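Local coordinates for type IV pilus assembly protein PilF (Thermus thermophilus HB8, PDB 5OIU) that probably hydrolyses ATP as a six-subunit AAA+ motor that powers the assembly of type IV pili, at residues V287-D292 with L311-G316; L277-C282 with T323-R328; R202-F207 with A226-E231. One frame throughout, in Å; residues are numbered along the deposited sequence.

Interaction 1: V287-D292 with L311-G316; sequences VEVKPD and LYKGMG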
loop_
_atom_site.group_PDB
_atom_site.type_symbol
_atom_site.label_atom_id
_atom_site.label_comp_id
_atom_site.label_asym_id
_atom_site.label_seq_id
_atom_site.Cartn_x
_atom_site.Cartn_y
_atom_site.Cartn_z
ATOM N N VAL C 287 38.089 -23.099 -25.732
ATOM C CA VAL C 287 38.092 -24.546 -25.593
ATOM C C VAL C 287 36.709 -24.983 -25.122
ATOM O O VAL C 287 35.969 -24.200 -24.522
ATOM C CB VAL C 287 39.218 -24.982 -24.627
ATOM C CG1 VAL C 287 38.859 -24.656 -23.198
ATOM C CG2 VAL C 287 39.428 -26.429 -24.753
ATOM N N GLU C 288 36.342 -26.226 -25.431
ATOM C CA GLU C 288 35.038 -26.740 -25.035
ATOM C C GLU C 288 35.076 -27.253 -23.603
ATOM O O GLU C 288 36.122 -27.660 -23.090
ATOM C CB GLU C 288 34.580 -27.867 -25.966
ATOM C CG GLU C 288 33.782 -27.372 -27.150
ATOM C CD GLU C 288 33.158 -28.486 -27.976
ATOM O OE1 GLU C 288 33.141 -29.647 -27.504
ATOM O OE2 GLU C 288 32.676 -28.185 -29.097
ATOM N N VAL C 289 33.922 -27.205 -22.943
ATOM C CA VAL C 289 33.711 -27.941 -21.701
ATOM C C VAL C 289 32.399 -28.694 -21.837
ATOM O O VAL C 289 31.439 -28.195 -22.437
ATOM C CB VAL C 289 33.715 -27.037 -20.443
ATOM C CG1 VAL C 289 34.882 -26.073 -20.471
ATOM C CG2 VAL C 289 32.426 -26.279 -20.312
ATOM N N LYS C 290 32.383 -29.923 -21.351
ATOM C CA LYS C 290 31.139 -30.671 -21.306
ATOM C C LYS C 290 30.300 -30.050 -20.206
ATOM O O LYS C 290 30.743 -30.008 -19.051
ATOM C CB LYS C 290 31.390 -32.155 -21.039
ATOM C CG LYS C 290 30.133 -32.992 -20.832
ATOM C CD LYS C 290 29.178 -32.907 -22.020
ATOM C CE LYS C 290 27.812 -33.517 -21.672
ATOM N NZ LYS C 290 27.182 -34.228 -22.833
ATOM N N PRO C 291 29.141 -29.494 -20.516
ATOM C CA PRO C 291 28.280 -28.965 -19.464
ATOM C C PRO C 291 27.576 -30.086 -18.727
ATOM O O PRO C 291 27.343 -31.171 -19.267
ATOM C CB PRO C 291 27.280 -28.105 -20.241
ATOM C CG PRO C 291 27.188 -28.778 -21.565
ATOM C CD PRO C 291 28.564 -29.303 -21.858
ATOM N N ASP C 292 27.234 -29.809 -17.483
ATOM C CA ASP C 292 26.352 -30.705 -16.742
ATOM C C ASP C 292 24.934 -30.575 -17.285
ATOM O O ASP C 292 24.365 -29.472 -17.248
ATOM C CB ASP C 292 26.373 -30.371 -15.253
ATOM C CG ASP C 292 25.794 -31.490 -14.386
ATOM O OD1 ASP C 292 25.204 -32.436 -14.956
ATOM O OD2 ASP C 292 25.940 -31.428 -13.135
ATOM N N LEU C 311 29.609 -25.779 -24.019
ATOM C CA LEU C 311 30.010 -24.500 -23.439
ATOM C C LEU C 311 31.510 -24.317 -23.629
ATOM O O LEU C 311 32.220 -25.242 -24.031
ATOM C CB LEU C 311 29.675 -24.407 -21.942
ATOM C CG LEU C 311 28.238 -24.333 -21.429
ATOM C CD1 LEU C 311 28.260 -24.481 -19.910
ATOM C CD2 LEU C 311 27.491 -23.053 -21.846
ATOM N N TYR C 312 31.996 -23.114 -23.314
ATOM C CA TYR C 312 33.344 -22.709 -23.678
ATOM C C TYR C 312 33.967 -21.885 -22.563
ATOM O O TYR C 312 33.268 -21.254 -21.771
ATOM C CB TYR C 312 33.350 -21.901 -25.003
ATOM C CG TYR C 312 32.667 -22.638 -26.133
ATOM C CD1 TYR C 312 31.277 -22.655 -26.249
ATOM C CD2 TYR C 312 33.407 -23.358 -27.057
ATOM C CE1 TYR C 312 30.655 -23.370 -27.260
ATOM C CE2 TYR C 312 32.790 -24.064 -28.082
ATOM C CZ TYR C 312 31.427 -24.067 -28.180
ATOM O OH TYR C 312 30.848 -24.778 -29.201
ATOM N N LYS C 313 35.295 -21.912 -22.505
ATOM C CA LYS C 313 36.053 -20.988 -21.674
ATOM C C LYS C 313 37.363 -20.690 -22.380
ATOM O O LYS C 313 37.722 -21.314 -23.377
ATOM C CB LYS C 313 36.291 -21.544 -20.268
ATOM C CG LYS C 313 37.481 -22.494 -20.158
ATOM C CD LYS C 313 37.675 -23.004 -18.720
ATOM C CE LYS C 313 39.177 -23.084 -18.329
ATOM N NZ LYS C 313 39.543 -24.216 -17.405
ATOM N N GLY C 314 38.087 -19.686 -21.851
ATOM C CA GLY C 314 39.409 -19.362 -22.324
ATOM C C GLY C 314 40.466 -19.937 -21.403
ATOM O O GLY C 314 40.490 -19.639 -20.204
ATOM N N MET C 315 41.345 -20.775 -21.970
ATOM C CA MET C 315 42.383 -21.400 -21.162
ATOM C C MET C 315 43.445 -20.406 -20.730
ATOM O O MET C 315 44.171 -20.681 -19.771
ATOM C CB MET C 315 43.029 -22.560 -21.919
ATOM C CG MET C 315 42.375 -23.910 -21.649
ATOM S SD MET C 315 42.288 -24.282 -19.884
ATOM C CE MET C 315 41.275 -25.771 -19.894
ATOM N N GLY C 316 43.531 -19.254 -21.398
ATOM C CA GLY C 316 44.496 -18.222 -21.060
ATOM C C GLY C 316 45.714 -18.280 -21.961
ATOM O O GLY C 316 46.351 -19.334 -22.057
#
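V287 meets K313 and M315 at one end of a short antiparallel pairing, and V289 meets L311 at the other; these two valines and L311 bury most of the surface. Their side chains share one sheet face with K313. CG1 of V287 sits between its own backbone N and carbonyl carbon (chi1 74°), a crowded position that sets this methyl 3.5 Å from K313 O and 3.9 Å from M315 CG. V289 puts CG2 in the same kind of slot and lays it 3.7 Å from L311 CB. L311 turns its branch away from the course of its strand, toward P291, where CD1 packs 3.8 Å from P291 CB.

The backbones are tied at both ends. V287 and K313 exchange hydrogen bonds, V287 N to K313 O at 3.0 Å and K313 N to V287 O. V289 N gives L311 O a shorter bond of 2.8 Å, approaching from above the carbonyl plane, whereas the return bond from L311 N to V289 O is weak.

On the other face, E288 and Y312 form the non-hydrogen-bonded pair. Their side chains run alongside each other in the same direction, with E288 CG 3.6 Å from Y312 CE2 and the carboxylate plane turned 82° from the ring. A serine in place of Y312 would probably deprive E288 CG of the ring it lies beside and open a gap along that side chain.

Helices 293-298 and 303-308 lie in the connection between strands 286-289 and 311-314. D292 is the N-cap of the first, and also makes a weak hydrogen bond to H343 of a neighbouring subunit. L311 packs on L375, just beyond helix 366-374, while M315 pairs through its backbone with C285, close to the bound zinc.

Interaction 2: L277-C282 with T323-R328; sequences LVRRVC and TGYKGR. With ZN (zinc ion), chain S; ATP (adenosine-5'-triphosphate), chain Q.
A beta bulge breaks the register here: R279 pairs with R328 and V281 with Y325, both non-hydrogen-bonded, so two residues, K326 and G327, stand opposite the single R280. R280 serves both. Its N donates to G327 O at 3.0 Å, and its O accepts from K326 N at 2.7 Å, the donor lying nearly in line with the carbonyl. Beyond the bulge C282 N gives G324 O an almost straight bond (172°). G324 and G327 both have a positive phi, where a CB would jam against the preceding carbonyl.

R279 and Y325 pack closely. CB of R279 makes a CH-pi contact over the ring face, 4.0 Å from its centroid; a bend at chi3 (-65°) then folds the guanidinium back, placing NH2 3.2 Å from Y325 CE2, with the two planes 36° apart. A salt bridge from R279 NE to E383 and a hydrogen bond between Y325 OH and T380 OG1 hold the outer ends of the pair.

At the other end L277 is wedged between the R328 guanidinium and the adenine. Its CD1 lies over the centre of the guanidinium, 3.6 Å from CZ, and also reaches ATP O4' at 3.3 Å, while CD2 approaches the adenine.

The strand thus runs from the nucleotide pocket, to which L277 and R328 belong, to a zinc site of CxxC pairs: C282 SG binds zinc at 2.4 Å together with C285 and C320, and C317 belongs to the same cysteine site.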
loop_
_atom_site.group_PDB
_atom_site.type_symbol
_atom_site.label_atom_id
_atom_site.label_comp_id
_atom_site.label_asym_id
_atom_site.label_seq_id
_atom_site.Cartn_x
_atom_site.Cartn_y
_atom_site.Cartn_z
ATOM N N LEU C 277 26.820 -6.017 -19.340
ATOM C CA LEU C 277 28.017 -6.371 -20.095
ATOM C C LEU C 277 28.699 -7.595 -19.466
ATOM O O LEU C 277 28.976 -7.615 -18.259
ATOM C CB LEU C 277 28.966 -5.175 -20.170
ATOM C CG LEU C 277 28.468 -3.946 -20.954
ATOM C CD1 LEU C 277 29.585 -2.918 -21.144
ATOM C CD2 LEU C 277 27.894 -4.327 -22.313
ATOM N N VAL C 278 28.933 -8.630 -20.280
ATOM C CA VAL C 278 29.703 -9.805 -19.875
ATOM C C VAL C 278 31.040 -9.767 -20.589
ATOM O O VAL C 278 31.186 -9.181 -21.667
ATOM C CB VAL C 278 29.031 -11.169 -20.170
ATOM C CG1 VAL C 278 27.664 -11.279 -19.541
ATOM C CG2 VAL C 278 28.969 -11.407 -21.647
ATOM N N ARG C 279 32.021 -10.425 -19.986
ATOM C CA ARG C 279 33.335 -10.512 -20.591
ATOM C C ARG C 279 33.332 -11.578 -21.679
ATOM O O ARG C 279 32.652 -12.608 -21.578
ATOM C CB ARG C 279 34.392 -10.821 -19.537
ATOM C CG ARG C 279 34.738 -9.620 -18.700
ATOM C CD ARG C 279 35.955 -9.895 -17.872
ATOM N NE ARG C 279 35.684 -10.951 -16.908
ATOM C CZ ARG C 279 36.618 -11.600 -16.213
ATOM N NH1 ARG C 279 37.907 -11.315 -16.372
ATOM N NH2 ARG C 279 36.253 -12.542 -15.355
ATOM N N ARG C 280 34.108 -11.315 -22.720
ATOM C CA ARG C 280 34.086 -12.070 -23.956
ATOM C C ARG C 280 35.261 -13.043 -24.000
ATOM O O ARG C 280 36.412 -12.637 -23.807
ATOM C CB ARG C 280 34.146 -11.093 -25.121
ATOM C CG ARG C 280 33.955 -11.714 -26.451
ATOM C CD ARG C 280 33.735 -10.633 -27.466
ATOM N NE ARG C 280 33.262 -11.206 -28.716
ATOM C CZ ARG C 280 32.837 -10.487 -29.743
ATOM N NH1 ARG C 280 32.831 -9.156 -29.661
ATOM N NH2 ARG C 280 32.421 -11.103 -30.842
ATOM N N VAL C 281 34.971 -14.322 -24.257
ATOM C CA VAL C 281 36.023 -15.335 -24.256
ATOM C C VAL C 281 37.050 -15.031 -25.342
ATOM O O VAL C 281 36.692 -14.764 -26.497
ATOM C CB VAL C 281 35.413 -16.731 -24.461
ATOM C CG1 VAL C 281 36.514 -17.757 -24.668
ATOM C CG2 VAL C 281 34.526 -17.122 -23.280
ATOM N N CYS C 282 38.333 -15.087 -24.975
ATOM C CA CYS C 282 39.404 -14.956 -25.958
ATOM C C CYS C 282 39.261 -15.986 -27.075
ATOM O O CYS C 282 38.902 -17.143 -26.847
ATOM C CB CYS C 282 40.770 -15.112 -25.289
ATOM S SG CYS C 282 42.180 -15.213 -26.466
ATOM N N THR C 323 43.841 -13.887 -18.732
ATOM C CA THR C 323 42.455 -13.811 -18.285
ATOM C C THR C 323 41.547 -14.851 -18.937
ATOM O O THR C 323 40.586 -15.308 -18.306
ATOM C CB THR C 323 41.922 -12.411 -18.579
ATOM O OG1 THR C 323 41.650 -12.305 -19.981
ATOM C CG2 THR C 323 42.954 -11.343 -18.208
ATOM N N GLY C 324 41.811 -15.221 -20.193
ATOM C CA GLY C 324 40.862 -15.988 -20.980
ATOM C C GLY C 324 39.783 -15.148 -21.629
ATOM O O GLY C 324 38.890 -15.698 -22.291
ATOM N N TYR C 325 39.846 -13.837 -21.471
ATOM C CA TYR C 325 38.841 -12.937 -21.988
ATOM C C TYR C 325 39.511 -11.812 -22.759
ATOM O O TYR C 325 40.651 -11.435 -22.479
ATOM C CB TYR C 325 37.997 -12.333 -20.857
ATOM C CG TYR C 325 37.241 -13.309 -19.972
ATOM C CD1 TYR C 325 36.071 -13.917 -20.408
ATOM C CD2 TYR C 325 37.667 -13.565 -18.674
ATOM C CE1 TYR C 325 35.365 -14.782 -19.583
ATOM C CE2 TYR C 325 36.977 -14.425 -17.851
ATOM C CZ TYR C 325 35.825 -15.036 -18.303
ATOM O OH TYR C 325 35.141 -15.894 -17.462
ATOM N N LYS C 326 38.783 -11.254 -23.719
ATOM C CA LYS C 326 39.210 -10.027 -24.385
ATOM C C LYS C 326 37.968 -9.349 -24.912
ATOM O O LYS C 326 37.234 -9.950 -25.705
ATOM C CB LYS C 326 40.183 -10.309 -25.521
ATOM C CG LYS C 326 40.362 -9.123 -26.462
ATOM C CD LYS C 326 41.681 -9.197 -27.181
ATOM C CE LYS C 326 42.797 -8.704 -26.290
ATOM N NZ LYS C 326 44.124 -8.916 -26.923
ATOM N N GLY C 327 37.725 -8.117 -24.469
ATOM C CA GLY C 327 36.534 -7.392 -24.871
ATOM C C GLY C 327 35.299 -7.764 -24.050
ATOM O O GLY C 327 35.310 -8.630 -23.155
ATOM N N ARG C 328 34.206 -7.063 -24.358
ATOM C CA ARG C 328 32.946 -7.264 -23.670
ATOM C C ARG C 328 31.841 -7.406 -24.704
ATOM O O ARG C 328 32.018 -7.075 -25.882
ATOM C CB ARG C 328 32.655 -6.118 -22.685
ATOM C CG ARG C 328 33.863 -5.728 -21.849
ATOM C CD ARG C 328 33.713 -4.371 -21.160
ATOM N NE ARG C 328 32.970 -4.518 -19.916
ATOM C CZ ARG C 328 32.528 -3.508 -19.175
ATOM N NH1 ARG C 328 32.753 -2.246 -19.535
ATOM N NH2 ARG C 328 31.853 -3.768 -18.064
HETATM ZN ZN ZN S . 43.614 -16.216 -24.760
HETATM P PG ATP Q . 26.797 5.102 -16.915
HETATM O O1G ATP Q . 26.152 4.246 -15.830
HETATM O O2G ATP Q . 25.853 6.098 -17.555
HETATM O O3G ATP Q . 28.108 5.735 -16.524
HETATM P PB ATP Q . 26.405 3.414 -19.210
HETATM O O1B ATP Q . 25.454 2.444 -18.558
HETATM O O2B ATP Q . 25.901 4.507 -20.123
HETATM O O3B ATP Q . 27.317 4.097 -18.074
HETATM P PA ATP Q . 28.344 3.246 -21.245
HETATM O O1A ATP Q . 27.707 3.341 -22.605
HETATM O O2A ATP Q . 28.953 4.490 -20.646
HETATM O O3A ATP Q . 27.432 2.566 -20.105
HETATM O "O5'" ATP Q . 29.482 2.136 -21.450
HETATM C "C5'" ATP Q . 30.377 1.760 -20.406
HETATM C "C4'" ATP Q . 31.570 1.090 -21.076
HETATM O "O4'" ATP Q . 31.177 -0.132 -21.712
HETATM C "C3'" ATP Q . 32.134 1.999 -22.149
HETATM O "O3'" ATP Q . 33.563 1.897 -21.996
HETATM C "C2'" ATP Q . 31.587 1.403 -23.444
HETATM O "O2'" ATP Q . 32.382 1.680 -24.612
HETATM C "C1'" ATP Q . 31.456 -0.085 -23.108
HETATM N N9 ATP Q . 30.344 -0.748 -23.816
HETATM C C8 ATP Q . 29.071 -0.298 -23.843
HETATM N N7 ATP Q . 28.277 -1.132 -24.565
HETATM C C5 ATP Q . 29.043 -2.135 -25.023
HETATM C C6 ATP Q . 28.821 -3.342 -25.850
HETATM N N6 ATP Q . 27.594 -3.641 -26.350
HETATM N N1 ATP Q . 29.882 -4.140 -26.091
HETATM C C2 ATP Q . 31.102 -3.847 -25.594
HETATM N N3 ATP Q . 31.377 -2.768 -24.833
HETATM C C4 ATP Q . 30.406 -1.884 -24.517
#

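Interaction 3: R202-F207 with A226-E231; sequences RALRAF and AKIATE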
loop_
_atom_site.group_PDB
_atom_site.type_symbol
_atom_site.label_atom_id
_atom_site.label_comp_id
_atom_site.label_asym_id
_atom_site.label_seq_id
_atom_site.Cartn_x
_atom_site.Cartn_y
_atom_site.Cartn_z
ATOM N N ARG C 202 14.223 21.573 -16.097
ATOM C CA ARG C 202 14.104 22.893 -16.703
ATOM C C ARG C 202 14.418 22.844 -18.196
ATOM O O ARG C 202 13.714 23.467 -19.003
ATOM C CB ARG C 202 15.017 23.884 -15.988
ATOM C CG ARG C 202 15.142 25.224 -16.692
ATOM C CD ARG C 202 13.895 26.070 -16.499
ATOM N NE ARG C 202 14.062 27.419 -17.043
ATOM C CZ ARG C 202 14.856 28.348 -16.515
ATOM N NH1 ARG C 202 15.561 28.088 -15.411
ATOM N NH2 ARG C 202 14.941 29.546 -17.087
ATOM N N ALA C 203 15.452 22.086 -18.585
ATOM C CA ALA C 203 15.734 21.887 -20.006
ATOM C C ALA C 203 14.598 21.138 -20.700
ATOM O O ALA C 203 14.154 21.530 -21.784
ATOM C CB ALA C 203 17.051 21.134 -20.179
ATOM N N LEU C 204 14.113 20.056 -20.089
ATOM C CA LEU C 204 13.125 19.211 -20.755
ATOM C C LEU C 204 11.831 19.983 -21.019
ATOM O O LEU C 204 11.189 19.809 -22.066
ATOM C CB LEU C 204 12.865 17.965 -19.906
ATOM C CG LEU C 204 12.149 16.746 -20.495
ATOM C CD1 LEU C 204 12.683 16.457 -21.876
ATOM C CD2 LEU C 204 12.274 15.517 -19.583
ATOM N N ARG C 205 11.444 20.858 -20.089
ATOM C CA ARG C 205 10.261 21.687 -20.289
ATOM C C ARG C 205 10.461 22.676 -21.437
ATOM O O ARG C 205 9.540 22.925 -22.225
ATOM C CB ARG C 205 9.919 22.423 -18.995
ATOM C CG ARG C 205 8.458 22.764 -18.867
ATOM C CD ARG C 205 8.125 23.249 -17.436
ATOM N NE ARG C 205 7.801 22.206 -16.446
ATOM C CZ ARG C 205 6.798 21.325 -16.548
ATOM N NH1 ARG C 205 6.007 21.315 -17.632
ATOM N NH2 ARG C 205 6.592 20.435 -15.565
ATOM N N ALA C 206 11.654 23.249 -21.554
ATOM C CA ALA C 206 11.925 24.116 -22.691
ATOM C C ALA C 206 11.789 23.353 -24.009
ATOM O O ALA C 206 11.295 23.899 -25.004
ATOM C CB ALA C 206 13.313 24.725 -22.550
ATOM N N PHE C 207 12.169 22.069 -24.013
ATOM C CA PHE C 207 12.092 21.240 -25.212
ATOM C C PHE C 207 10.706 21.216 -25.829
ATOM O O PHE C 207 10.583 20.940 -27.027
ATOM C CB PHE C 207 12.486 19.805 -24.902
ATOM C CG PHE C 207 13.939 19.617 -24.658
ATOM C CD1 PHE C 207 14.785 20.706 -24.541
ATOM C CD2 PHE C 207 14.457 18.340 -24.526
ATOM C CE1 PHE C 207 16.109 20.539 -24.306
ATOM C CE2 PHE C 207 15.813 18.161 -24.288
ATOM C CZ PHE C 207 16.634 19.269 -24.189
ATOM N N ALA C 226 10.666 12.641 -14.679
ATOM C CA ALA C 226 9.878 11.484 -15.086
ATOM C C ALA C 226 8.499 11.910 -15.576
ATOM O O ALA C 226 7.967 11.346 -16.539
ATOM C CB ALA C 226 9.753 10.486 -13.934
ATOM N N LYS C 227 7.901 12.908 -14.933
ATOM C CA LYS C 227 6.557 13.291 -15.336
ATOM C C LYS C 227 6.584 14.039 -16.665
ATOM O O LYS C 227 5.780 13.745 -17.557
ATOM C CB LYS C 227 5.877 14.104 -14.228
ATOM C CG LYS C 227 4.782 13.327 -13.449
ATOM C CD LYS C 227 3.455 13.170 -14.275
ATOM C CE LYS C 227 2.450 12.137 -13.679
ATOM N NZ LYS C 227 1.726 11.352 -14.723
ATOM N N ILE C 228 7.535 14.961 -16.849
ATOM C CA ILE C 228 7.632 15.664 -18.134
ATOM C C ILE C 228 7.996 14.696 -19.259
ATOM O O ILE C 228 7.456 14.777 -20.366
ATOM C CB ILE C 228 8.634 16.828 -18.051
ATOM C CG1 ILE C 228 8.146 17.878 -17.057
ATOM C CG2 ILE C 228 8.838 17.447 -19.408
ATOM C CD1 ILE C 228 9.198 18.838 -16.657
ATOM N N ALA C 229 8.897 13.753 -18.995
ATOM C CA ALA C 229 9.251 12.800 -20.040
ATOM C C ALA C 229 8.055 11.937 -20.423
ATOM O O ALA C 229 7.835 11.678 -21.610
ATOM C CB ALA C 229 10.432 11.938 -19.594
ATOM N N THR C 230 7.256 11.497 -19.441
ATOM C CA THR C 230 6.060 10.724 -19.773
ATOM C C THR C 230 5.047 11.582 -20.521
ATOM O O THR C 230 4.417 11.119 -21.476
ATOM C CB THR C 230 5.420 10.136 -18.513
ATOM O OG1 THR C 230 6.395 9.418 -17.763
ATOM C CG2 THR C 230 4.297 9.179 -18.878
ATOM N N GLU C 231 4.887 12.836 -20.098
ATOM C CA GLU C 231 3.948 13.739 -20.756
ATOM C C GLU C 231 4.336 13.962 -22.213
ATOM O O GLU C 231 3.476 13.929 -23.103
ATOM C CB GLU C 231 3.891 15.067 -19.988
ATOM C CG GLU C 231 3.306 16.270 -20.738
ATOM C CD GLU C 231 3.388 17.574 -19.924
ATOM O OE1 GLU C 231 3.911 17.535 -18.785
ATOM O OE2 GLU C 231 2.924 18.633 -20.422
#
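One face of the R205 guanidinium lies on the end of I228: CD1 stands 3.1 Å above the plane, displaced toward the rim, and comes 3.2 Å from NH2. The isoleucine crosses the arginine at about a right angle, CG1 following CD1 beneath the same group. A bend at chi3 (-87°) swings the guanidinium back across the groove between the helices. E231 OE1 approaches it obliquely but stays 4.5 Å from R205 NH1, too far for a salt bridge. The F207 ring, by contrast, turns one face to its own helix, over A203 C and L204 CA.

Deeper in, L204 and I228 slide past each other in opposite directions. With CG anti to the backbone N (chi1 -165°), L204 reaches over to bring CG 3.6 Å from I228 CG2. Its CD2 goes further, to 4.0 Å from A229 CB. The same leucine also rests on I215 and V217 of strand 214-217, which seats helix 200-206 on the central sheet. Over 202-206 and 226-231 the axes run 20° apart, 9.8 Å at closest approach.

No hydrogen bond joins the two helices at this point, so contact rests on apolar packing roofed by an exposed arginine. The positive charge of R205 is probably steadied at a distance by E231 and by a weak, long ion pair with E224.

How the interactions relate
Interaction 3 comes first along the chain, and interaction 1 is nested within the loop that interaction 2 closes. Interactions 1 and 2 touch: V281 CG1 packs against K313 and G314, and their centres are 13 Å apart. Strand 286-289 follows strand 269-281 after the zinc-site residues, so the two-stranded sheet and the zinc site extend from the end of that strand, beside the outermost strand 328-336 of the mixed sheet. Interaction 3 lies on the opposite side of the chain's centre, about 39 Å from interaction 2 between centres, where helix 200-206 packs on strand 214-217 of that same sheet and against helix 223-235. The mixed sheet thus spans from the zinc-bearing side to these helices.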